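Local coordinates for leucine--trna ligase (Agrobacterium radiobacter, PDB 5AH5), which probably charges tRNA(Leu) with leucine in an ATP-dependent reaction, as a leucyl-tRNA synthetase linked to resistance to the antibiotic toxic moiety 84, at residues Arg628-Asn633 with Gly706-Leu711; Arg638-Ile643 with Ser700-Ala705; Ile722-Trp727 with Leu735-Pro740. One frame throughout, in Å; residues are numbered along the deposited sequence.

Contact 1. Residues Arg628-Asn633 with Gly706-Leu711; sequences RLFTNN and GSLRLL. With nucleotides of chain D.
Leu708 meets three residues of the facing helix end: Leu629, Phe630 and Asn633. Its CA is 7.3 Å from CA of Phe630. CG of Leu708 stands anti to its own carbonyl carbon (chi1 -71°), which turns it toward the facing helix, where its two methyls part. CD2 packs on Leu629, 3.6 Å from its CG, and the two leucines cross obliquely. CD1 takes the other direction and lies 3.9 Å from CB of Asn633. CB of Leu708 touches the Phe630 ring, 3.9 Å from CZ. The carbonyl O of Leu708 faces the edge of that ring, near its plane, with CZ 3.2 Å away.

The two helices run nearly antiparallel, with 150° between their N-to-C directions and 11.1 Å between the axes of the short segments. Helix 701-715 belongs to the helical anticodon-binding domain found in leucyl-tRNA synthetases and their close relatives, and helix 617-632 packs against it. Leu692 of helix 678-695 and Leu637 of helix 634-639 also touch Leu708.

Arg709 points away from helix 617-632. Its guanidinium is hydrogen-bonded to the backbone carbonyls of Leu637 and Ser730, among others. Leu710 turns to helix 653-674. At Leu711 the chain comes back to the interface. Its CD2 reaches CD2 of Leu629 at 4.1 Å, the two side chains crossing at about a right angle.

On the first segment, Asn633 folds back on its own helix. Its ND2 donates to O of Leu629 at 2.8 Å and lies in the carbonyl plane. Arg628 leaves the protein interface for the RNA. C5' of U40 of chain D lies over one face of its guanidinium, and NH2 forms a salt bridge with a phosphate of the bound RNA.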
loop_
_atom_site.group_PDB
_atom_site.type_symbol
_atom_site.label_atom_id
_atom_site.label_comp_id
_atom_site.label_asym_id
_atom_site.label_seq_id
_atom_site.Cartn_x
_atom_site.Cartn_y
_atom_site.Cartn_z
ATOM N N ARG B 628 4.765 -20.610 -32.365
ATOM C CA ARG B 628 4.713 -20.993 -33.781
ATOM C C ARG B 628 5.615 -20.123 -34.718
ATOM O O ARG B 628 6.198 -20.628 -35.679
ATOM C CB ARG B 628 3.271 -21.091 -34.281
ATOM C CG ARG B 628 2.570 -22.407 -33.853
ATOM C CD ARG B 628 1.260 -22.626 -34.593
ATOM N NE ARG B 628 0.524 -21.377 -34.544
ATOM C CZ ARG B 628 -0.317 -21.015 -33.575
ATOM N NH1 ARG B 628 -0.610 -21.840 -32.584
ATOM N NH2 ARG B 628 -0.894 -19.819 -33.612
ATOM N N LEU B 629 5.789 -18.859 -34.370
ATOM C CA LEU B 629 6.726 -17.957 -35.036
ATOM C C LEU B 629 8.159 -18.437 -34.854
ATOM O O LEU B 629 8.963 -18.377 -35.789
ATOM C CB LEU B 629 6.560 -16.552 -34.457
ATOM C CG LEU B 629 7.234 -15.389 -35.121
ATOM C CD1 LEU B 629 6.764 -15.206 -36.583
ATOM C CD2 LEU B 629 7.029 -14.128 -34.288
ATOM N N PHE B 630 8.491 -18.979 -33.684
ATOM C CA PHE B 630 9.791 -19.627 -33.525
ATOM C C PHE B 630 9.950 -20.932 -34.320
ATOM O O PHE B 630 10.974 -21.125 -35.026
ATOM C CB PHE B 630 10.154 -19.871 -32.035
ATOM C CG PHE B 630 10.819 -18.706 -31.398
ATOM C CD1 PHE B 630 10.131 -17.548 -31.187
ATOM C CD2 PHE B 630 12.167 -18.771 -31.036
ATOM C CE1 PHE B 630 10.747 -16.454 -30.600
ATOM C CE2 PHE B 630 12.782 -17.696 -30.447
ATOM C CZ PHE B 630 12.083 -16.542 -30.225
ATOM N N THR B 631 8.986 -21.830 -34.194
ATOM C CA THR B 631 9.050 -23.155 -34.864
ATOM C C THR B 631 8.951 -23.024 -36.385
ATOM O O THR B 631 9.483 -23.837 -37.088
ATOM C CB THR B 631 7.930 -24.133 -34.389
ATOM O OG1 THR B 631 6.697 -23.424 -34.319
ATOM C CG2 THR B 631 8.204 -24.676 -33.037
ATOM N N ASN B 632 8.248 -22.016 -36.885
ATOM C CA ASN B 632 8.278 -21.733 -38.314
ATOM C C ASN B 632 9.664 -21.270 -38.821
ATOM O O ASN B 632 9.992 -21.542 -39.971
ATOM C CB ASN B 632 7.225 -20.695 -38.684
ATOM C CG ASN B 632 5.795 -21.241 -38.579
ATOM O OD1 ASN B 632 5.565 -22.435 -38.308
ATOM N ND2 ASN B 632 4.839 -20.355 -38.744
ATOM N N ASN B 633 10.474 -20.623 -37.963
ATOM C CA ASN B 633 11.730 -19.955 -38.367
ATOM C C ASN B 633 13.004 -20.534 -37.792
ATOM O O ASN B 633 14.057 -19.891 -37.753
ATOM C CB ASN B 633 11.596 -18.474 -38.037
ATOM C CG ASN B 633 10.575 -17.815 -38.917
ATOM O OD1 ASN B 633 10.754 -17.810 -40.115
ATOM N ND2 ASN B 633 9.503 -17.281 -38.348
ATOM N N GLY B 706 17.544 -12.031 -35.049
ATOM C CA GLY B 706 17.721 -10.978 -34.052
ATOM C C GLY B 706 16.444 -10.405 -33.473
ATOM O O GLY B 706 16.406 -10.040 -32.282
ATOM N N SER B 707 15.408 -10.303 -34.309
ATOM C CA SER B 707 14.119 -9.802 -33.909
ATOM C C SER B 707 13.382 -10.768 -33.016
ATOM O O SER B 707 12.657 -10.335 -32.161
ATOM C CB SER B 707 13.221 -9.536 -35.126
ATOM O OG SER B 707 13.794 -8.555 -35.956
ATOM N N LEU B 708 13.475 -12.043 -33.341
ATOM C CA LEU B 708 12.813 -13.085 -32.633
ATOM C C LEU B 708 13.451 -13.250 -31.248
ATOM O O LEU B 708 12.738 -13.373 -30.270
ATOM C CB LEU B 708 12.916 -14.391 -33.414
ATOM C CG LEU B 708 12.069 -14.462 -34.710
ATOM C CD1 LEU B 708 12.384 -15.744 -35.426
ATOM C CD2 LEU B 708 10.592 -14.398 -34.442
ATOM N N ARG B 709 14.779 -13.276 -31.191
ATOM C CA ARG B 709 15.505 -13.322 -29.936
ATOM C C ARG B 709 15.256 -12.056 -29.101
ATOM O O ARG B 709 15.083 -12.126 -27.893
ATOM C CB ARG B 709 16.994 -13.571 -30.168
ATOM C CG ARG B 709 17.216 -14.971 -30.691
ATOM C CD ARG B 709 18.485 -15.617 -30.191
ATOM N NE ARG B 709 18.629 -16.931 -30.825
ATOM C CZ ARG B 709 19.192 -17.146 -32.017
ATOM N NH1 ARG B 709 19.632 -16.123 -32.767
ATOM N NH2 ARG B 709 19.275 -18.369 -32.473
ATOM N N LEU B 710 15.102 -10.927 -29.759
ATOM C CA LEU B 710 14.799 -9.708 -29.057
ATOM C C LEU B 710 13.381 -9.743 -28.483
ATOM O O LEU B 710 13.176 -9.312 -27.359
ATOM C CB LEU B 710 15.019 -8.538 -29.980
ATOM C CG LEU B 710 15.407 -7.157 -29.502
ATOM C CD1 LEU B 710 16.626 -7.186 -28.572
ATOM C CD2 LEU B 710 15.679 -6.269 -30.735
ATOM N N LEU B 711 12.430 -10.291 -29.244
ATOM C CA LEU B 711 11.047 -10.430 -28.853
ATOM C C LEU B 711 10.929 -11.244 -27.530
ATOM O O LEU B 711 10.210 -10.861 -26.649
ATOM C CB LEU B 711 10.249 -11.178 -29.949
ATOM C CG LEU B 711 8.769 -11.475 -29.708
ATOM C CD1 LEU B 711 8.095 -10.223 -29.254
ATOM C CD2 LEU B 711 8.077 -12.026 -30.940
ATOM P P U D 40 -6.047 -21.264 -33.424
ATOM O OP1 U D 40 -5.345 -20.756 -32.236
ATOM O OP2 U D 40 -7.402 -20.755 -33.734
ATOM O "O5'" U D 40 -5.154 -20.994 -34.716
ATOM C "C5'" U D 40 -3.914 -21.691 -34.907
ATOM C "C4'" U D 40 -3.413 -21.544 -36.327
ATOM O "O4'" U D 40 -4.161 -22.391 -37.247
ATOM C "C3'" U D 40 -3.474 -20.154 -36.947
ATOM O "O3'" U D 40 -2.378 -19.372 -36.482
ATOM C "C2'" U D 40 -3.410 -20.501 -38.425
ATOM O "O2'" U D 40 -2.130 -20.917 -38.836
ATOM C "C1'" U D 40 -4.354 -21.697 -38.471
ATOM N N1 U D 40 -5.773 -21.322 -38.586
ATOM C C2 U D 40 -6.232 -20.929 -39.831
ATOM O O2 U D 40 -5.511 -20.850 -40.807
ATOM N N3 U D 40 -7.566 -20.607 -39.879
ATOM C C4 U D 40 -8.474 -20.637 -38.839
ATOM O O4 U D 40 -9.646 -20.310 -39.042
ATOM C C5 U D 40 -7.923 -21.047 -37.584
ATOM C C6 U D 40 -6.625 -21.370 -37.502
#

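Contact 2. Residues Arg638-Ile643 with Ser700-Ala705; sequences RSSSAI and SPTVLA
Ser640 and Ala642 pack on Thr702 and Ala705 at the start of helix 701-715. CB of Ser640 rests on CB of Ala705 at 3.8 Å. Beside it, the Ser640 and Thr702 hydroxyls lie near each other, with OG 3.6 Å from OG1. At that distance they only pack and are not hydrogen-bonded. CB of Ala642 sits 3.9 Å from the carbonyl O of Thr702. The side chains here are small, so the two backbones come close. The CA atoms of Ser640 and Thr702 are 5.8 Å apart.

The loop is shaped by an ST turn. OG of Ser640 accepts from the backbone N of Ala642 at 3.3 Å, with an N-H...O angle of 159°. The hydroxyl stands anti to the backbone N of Ser640 (chi1 -174°), which places it on the side of the next residues, where that N-H can meet it. The turn brings both Ser640 and Ala642 to the helix, while Ser641 between them points away.

A second shell holds the loop from its carbonyls. The O atoms of Ser640 and Ala642 both accept from NH1 of Arg709, one helical turn beyond Ala705. The O of Ile643 accepts from Arg713 a turn later. Two arginines on successive turns thus hold the loop by its carbonyls. Asp655 of helix 653-674 is hydrogen-bonded to OG of Ser700, the residue just before helix 701-715. Leu637 of helix 634-639 packs on Ala705. The contact lies where the chain leaves helix 634-639 and runs along the N-terminal part of helix 701-715, before it enters helix 653-674.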
loop_
_atom_site.group_PDB
_atom_site.type_symbol
_atom_site.label_atom_id
_atom_site.label_comp_id
_atom_site.label_asym_id
_atom_site.label_seq_id
_atom_site.Cartn_x
_atom_site.Cartn_y
_atom_site.Cartn_z
ATOM N N ARG B 638 18.698 -21.159 -36.060
ATOM C CA ARG B 638 19.869 -21.980 -35.850
ATOM C C ARG B 638 21.059 -21.574 -36.758
ATOM O O ARG B 638 22.176 -22.017 -36.521
ATOM C CB ARG B 638 19.472 -23.460 -35.911
ATOM C CG ARG B 638 18.556 -23.823 -34.725
ATOM C CD ARG B 638 18.115 -25.283 -34.686
ATOM N NE ARG B 638 17.558 -25.631 -33.365
ATOM C CZ ARG B 638 16.713 -26.648 -33.093
ATOM N NH1 ARG B 638 16.275 -27.477 -34.047
ATOM N NH2 ARG B 638 16.285 -26.836 -31.836
ATOM N N SER B 639 20.819 -20.670 -37.714
ATOM C CA SER B 639 21.819 -20.167 -38.641
ATOM C C SER B 639 22.448 -18.836 -38.230
ATOM O O SER B 639 23.535 -18.506 -38.726
ATOM C CB SER B 639 21.195 -20.028 -40.060
ATOM O OG SER B 639 20.637 -18.724 -40.297
ATOM N N SER B 640 21.757 -18.050 -37.391
ATOM C CA SER B 640 22.313 -16.829 -36.841
ATOM C C SER B 640 22.308 -16.808 -35.292
ATOM O O SER B 640 21.311 -17.148 -34.659
ATOM C CB SER B 640 21.527 -15.655 -37.327
ATOM O OG SER B 640 22.163 -14.446 -36.908
ATOM N N SER B 641 23.404 -16.346 -34.704
ATOM C CA SER B 641 23.533 -16.211 -33.266
ATOM C C SER B 641 22.979 -14.878 -32.800
ATOM O O SER B 641 23.119 -14.561 -31.636
ATOM C CB SER B 641 25.026 -16.273 -32.902
ATOM O OG SER B 641 25.698 -15.070 -33.359
ATOM N N ALA B 642 22.374 -14.078 -33.682
ATOM C CA ALA B 642 21.959 -12.746 -33.330
ATOM C C ALA B 642 20.922 -12.733 -32.167
ATOM O O ALA B 642 19.914 -13.437 -32.246
ATOM C CB ALA B 642 21.361 -12.053 -34.536
ATOM N N ILE B 643 21.196 -11.921 -31.137
ATOM C CA ILE B 643 20.311 -11.697 -29.987
ATOM C C ILE B 643 19.705 -10.333 -30.041
ATOM O O ILE B 643 18.882 -9.997 -29.189
ATOM C CB ILE B 643 21.033 -11.909 -28.622
ATOM C CG1 ILE B 643 22.078 -10.812 -28.345
ATOM C CG2 ILE B 643 21.625 -13.296 -28.579
ATOM C CD1 ILE B 643 22.688 -10.808 -26.937
ATOM N N SER B 700 15.981 -9.991 -44.037
ATOM C CA SER B 700 17.231 -10.774 -44.124
ATOM C C SER B 700 17.239 -11.728 -42.898
ATOM O O SER B 700 16.831 -11.300 -41.827
ATOM C CB SER B 700 18.461 -9.869 -44.088
ATOM O OG SER B 700 18.189 -8.594 -44.670
ATOM N N PRO B 701 17.633 -13.007 -43.073
ATOM C CA PRO B 701 17.688 -13.993 -41.998
ATOM C C PRO B 701 18.218 -13.436 -40.648
ATOM O O PRO B 701 17.579 -13.602 -39.605
ATOM C CB PRO B 701 18.656 -15.038 -42.543
ATOM C CG PRO B 701 18.506 -14.961 -44.022
ATOM C CD PRO B 701 17.977 -13.604 -44.376
ATOM N N THR B 702 19.341 -12.732 -40.702
ATOM C CA THR B 702 19.998 -12.243 -39.507
ATOM C C THR B 702 19.107 -11.227 -38.783
ATOM O O THR B 702 19.069 -11.232 -37.552
ATOM C CB THR B 702 21.429 -11.717 -39.820
ATOM O OG1 THR B 702 22.287 -12.822 -40.171
ATOM C CG2 THR B 702 22.047 -10.984 -38.631
ATOM N N VAL B 703 18.378 -10.400 -39.528
ATOM C CA VAL B 703 17.489 -9.402 -38.937
ATOM C C VAL B 703 16.312 -10.084 -38.230
ATOM O O VAL B 703 15.802 -9.564 -37.220
ATOM C CB VAL B 703 16.932 -8.430 -39.988
ATOM C CG1 VAL B 703 15.840 -7.543 -39.403
ATOM C CG2 VAL B 703 18.067 -7.587 -40.562
ATOM N N LEU B 704 15.858 -11.182 -38.825
ATOM C CA LEU B 704 14.728 -11.910 -38.336
ATOM C C LEU B 704 15.138 -12.744 -37.126
ATOM O O LEU B 704 14.432 -12.752 -36.167
ATOM C CB LEU B 704 14.149 -12.822 -39.405
ATOM C CG LEU B 704 12.956 -13.668 -38.949
ATOM C CD1 LEU B 704 11.808 -12.771 -38.492
ATOM C CD2 LEU B 704 12.505 -14.647 -40.024
ATOM N N ALA B 705 16.258 -13.432 -37.169
ATOM C CA ALA B 705 16.734 -14.149 -35.971
ATOM C C ALA B 705 16.951 -13.175 -34.775
ATOM O O ALA B 705 16.536 -13.453 -33.634
ATOM C CB ALA B 705 17.992 -14.917 -36.252
#

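Contact 3. Residues Ile722-Trp727 with Leu735-Pro740; sequences ISEELW and LVAAEP
The indole of Trp727 carries Val736 on one face. CG1 of the valine lies 3.7 Å from the centroid of the six-membered ring and 15° off its normal, a CH-pi contact. The other methyl, CG2, packs against CB of Trp727 at 3.5 Å. The indole edge meets Glu739. OE1 lies near the ring plane, 3.7 Å from CZ2, and the carboxylate is turned 46° from the ring. NE1 of the indole is hydrogen-bonded to OG of Ser734, which also makes a weak bond with OE1 of Glu739.

The second flat group is the carboxylate of Glu724. Its two oxygens grip two consecutive backbone N-H groups. Val736 N donates to OE1 at 2.9 Å, and Ala737 N donates to OE2 at 2.8 Å. Both oxygens are met on their syn sides, with the donors slightly out of the carboxylate plane. The glutamate chain bends at chi2 (-65°), which brings its carboxylate to the start of the 3-10 segment 736-738. The two N-H groups would help to offset its negative charge. NE1 of Trp16 gives OE2 a further hydrogen bond. CD2 of Leu735 packs against the carboxylate, 3.5 Å from OE1.

The 3-10 turn thus folds back on helix 720-729, the helix it follows in the chain, and closes a short return within the anticodon-binding domain. Helix 5-19 lies against the Glu724 side, with Trp12 touching Glu724 and Leu735, and Trp16 touching Ala737. Helix 701-715 borders the contact through Arg713, which touches Trp727 and Val736. Leu726 of the same helical segment packs against helix 617-632.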
loop_
_atom_site.group_PDB
_atom_site.type_symbol
_atom_site.label_atom_id
_atom_site.label_comp_id
_atom_site.label_asym_id
_atom_site.label_seq_id
_atom_site.Cartn_x
_atom_site.Cartn_y
_atom_site.Cartn_z
ATOM N N ILE B 722 7.809 -19.761 -20.894
ATOM C CA ILE B 722 7.756 -19.898 -22.350
ATOM C C ILE B 722 8.948 -19.199 -22.989
ATOM O O ILE B 722 9.486 -19.632 -23.979
ATOM C CB ILE B 722 6.433 -19.280 -22.892
ATOM C CG1 ILE B 722 5.377 -20.383 -22.979
ATOM C CG2 ILE B 722 6.606 -18.618 -24.255
ATOM C CD1 ILE B 722 3.932 -19.892 -22.841
ATOM N N SER B 723 9.346 -18.096 -22.433
ATOM C CA SER B 723 10.499 -17.375 -22.964
ATOM C C SER B 723 11.798 -18.154 -22.883
ATOM O O SER B 723 12.584 -18.115 -23.838
ATOM C CB SER B 723 10.636 -16.041 -22.285
ATOM O OG SER B 723 9.528 -15.239 -22.648
ATOM N N GLU B 724 12.028 -18.846 -21.754
ATOM C CA GLU B 724 13.179 -19.698 -21.616
ATOM C C GLU B 724 13.061 -20.818 -22.602
ATOM O O GLU B 724 14.057 -21.184 -23.205
ATOM C CB GLU B 724 13.337 -20.304 -20.186
ATOM C CG GLU B 724 13.639 -19.306 -19.087
ATOM C CD GLU B 724 14.979 -18.576 -19.196
ATOM O OE1 GLU B 724 15.759 -18.953 -20.073
ATOM O OE2 GLU B 724 15.221 -17.551 -18.459
ATOM N N GLU B 725 11.860 -21.363 -22.783
ATOM C CA GLU B 725 11.711 -22.497 -23.675
ATOM C C GLU B 725 12.155 -22.066 -25.095
ATOM O O GLU B 725 12.894 -22.768 -25.765
ATOM C CB GLU B 725 10.230 -22.946 -23.714
ATOM C CG GLU B 725 9.910 -24.218 -24.496
ATOM C CD GLU B 725 10.218 -25.509 -23.746
ATOM O OE1 GLU B 725 10.533 -25.494 -22.525
ATOM O OE2 GLU B 725 10.082 -26.567 -24.375
ATOM N N LEU B 726 11.649 -20.926 -25.546
ATOM C CA LEU B 726 11.891 -20.482 -26.929
ATOM C C LEU B 726 13.331 -20.088 -27.130
ATOM O O LEU B 726 13.956 -20.519 -28.100
ATOM C CB LEU B 726 10.967 -19.340 -27.276
ATOM C CG LEU B 726 9.534 -19.832 -27.319
ATOM C CD1 LEU B 726 8.596 -18.665 -27.628
ATOM C CD2 LEU B 726 9.356 -20.979 -28.293
ATOM N N TRP B 727 13.875 -19.340 -26.176
ATOM C CA TRP B 727 15.321 -19.039 -26.147
ATOM C C TRP B 727 16.185 -20.266 -26.331
ATOM O O TRP B 727 17.078 -20.272 -27.230
ATOM C CB TRP B 727 15.658 -18.346 -24.843
ATOM C CG TRP B 727 17.032 -17.794 -24.634
ATOM C CD1 TRP B 727 17.972 -18.292 -23.794
ATOM C CD2 TRP B 727 17.545 -16.576 -25.117
ATOM N NE1 TRP B 727 19.061 -17.487 -23.753
ATOM C CE2 TRP B 727 18.816 -16.394 -24.528
ATOM C CE3 TRP B 727 17.063 -15.609 -26.001
ATOM C CZ2 TRP B 727 19.643 -15.302 -24.840
ATOM C CZ3 TRP B 727 17.837 -14.510 -26.266
ATOM C CH2 TRP B 727 19.132 -14.366 -25.717
ATOM N N LEU B 735 20.407 -18.660 -19.801
ATOM C CA LEU B 735 18.994 -18.411 -19.449
ATOM C C LEU B 735 18.716 -16.985 -19.871
ATOM O O LEU B 735 19.506 -16.130 -19.561
ATOM C CB LEU B 735 18.779 -18.576 -17.947
ATOM C CG LEU B 735 18.881 -20.013 -17.400
ATOM C CD1 LEU B 735 18.946 -20.016 -15.872
ATOM C CD2 LEU B 735 17.708 -20.849 -17.879
ATOM N N VAL B 736 17.591 -16.730 -20.544
ATOM C CA VAL B 736 17.268 -15.367 -20.944
ATOM C C VAL B 736 17.100 -14.509 -19.738
ATOM O O VAL B 736 17.346 -13.301 -19.808
ATOM C CB VAL B 736 15.877 -15.099 -21.653
ATOM C CG1 VAL B 736 16.087 -14.147 -22.793
ATOM C CG2 VAL B 736 15.053 -16.306 -22.024
ATOM N N ALA B 737 16.606 -15.101 -18.639
ATOM C CA ALA B 737 16.432 -14.354 -17.386
ATOM C C ALA B 737 17.749 -13.751 -16.889
ATOM O O ALA B 737 17.714 -12.691 -16.228
ATOM C CB ALA B 737 15.742 -15.219 -16.283
ATOM N N ALA B 738 18.893 -14.371 -17.233
ATOM C CA ALA B 738 20.217 -13.844 -16.858
ATOM C C ALA B 738 20.861 -12.994 -17.939
ATOM O O ALA B 738 21.967 -12.561 -17.748
ATOM C CB ALA B 738 21.174 -14.963 -16.509
ATOM N N GLU B 739 20.165 -12.697 -19.018
ATOM C CA GLU B 739 20.770 -11.967 -20.149
ATOM C C GLU B 739 20.582 -10.488 -19.826
ATOM O O GLU B 739 19.562 -10.123 -19.294
ATOM C CB GLU B 739 20.090 -12.409 -21.434
ATOM C CG GLU B 739 20.735 -11.963 -22.725
ATOM C CD GLU B 739 22.104 -12.586 -23.006
ATOM O OE1 GLU B 739 22.339 -13.781 -22.745
ATOM O OE2 GLU B 739 22.942 -11.850 -23.560
ATOM N N PRO B 740 21.599 -9.635 -20.058
ATOM C CA PRO B 740 21.359 -8.195 -19.945
ATOM C C PRO B 740 20.112 -7.728 -20.751
ATOM O O PRO B 740 19.819 -8.252 -21.844
ATOM C CB PRO B 740 22.656 -7.533 -20.470
ATOM C CG PRO B 740 23.622 -8.630 -20.664
ATOM C CD PRO B 740 22.905 -9.962 -20.643
#

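Overall arrangement
The three contacts form one cluster in the helical anticodon-binding region, away from the zinc site and the leucyl-adenylate analogue. The centres lie about 9 Å apart for contacts 1 and 2, about 13 Å for contacts 1 and 3, and about 16 Å for contacts 2 and 3. Contacts 1 and 2 share helix 701-715, and contact 2 is nested inside the chain loop that contact 1 closes. Contact 3 follows both, on the next helix and the loop after it. Packing also joins them: Ile643 touches Trp727 and Glu739, and Phe630 touches Leu726. The cluster ties helix 617-632 to the later helices, and contact 1 reaches the tRNA directly through Arg628.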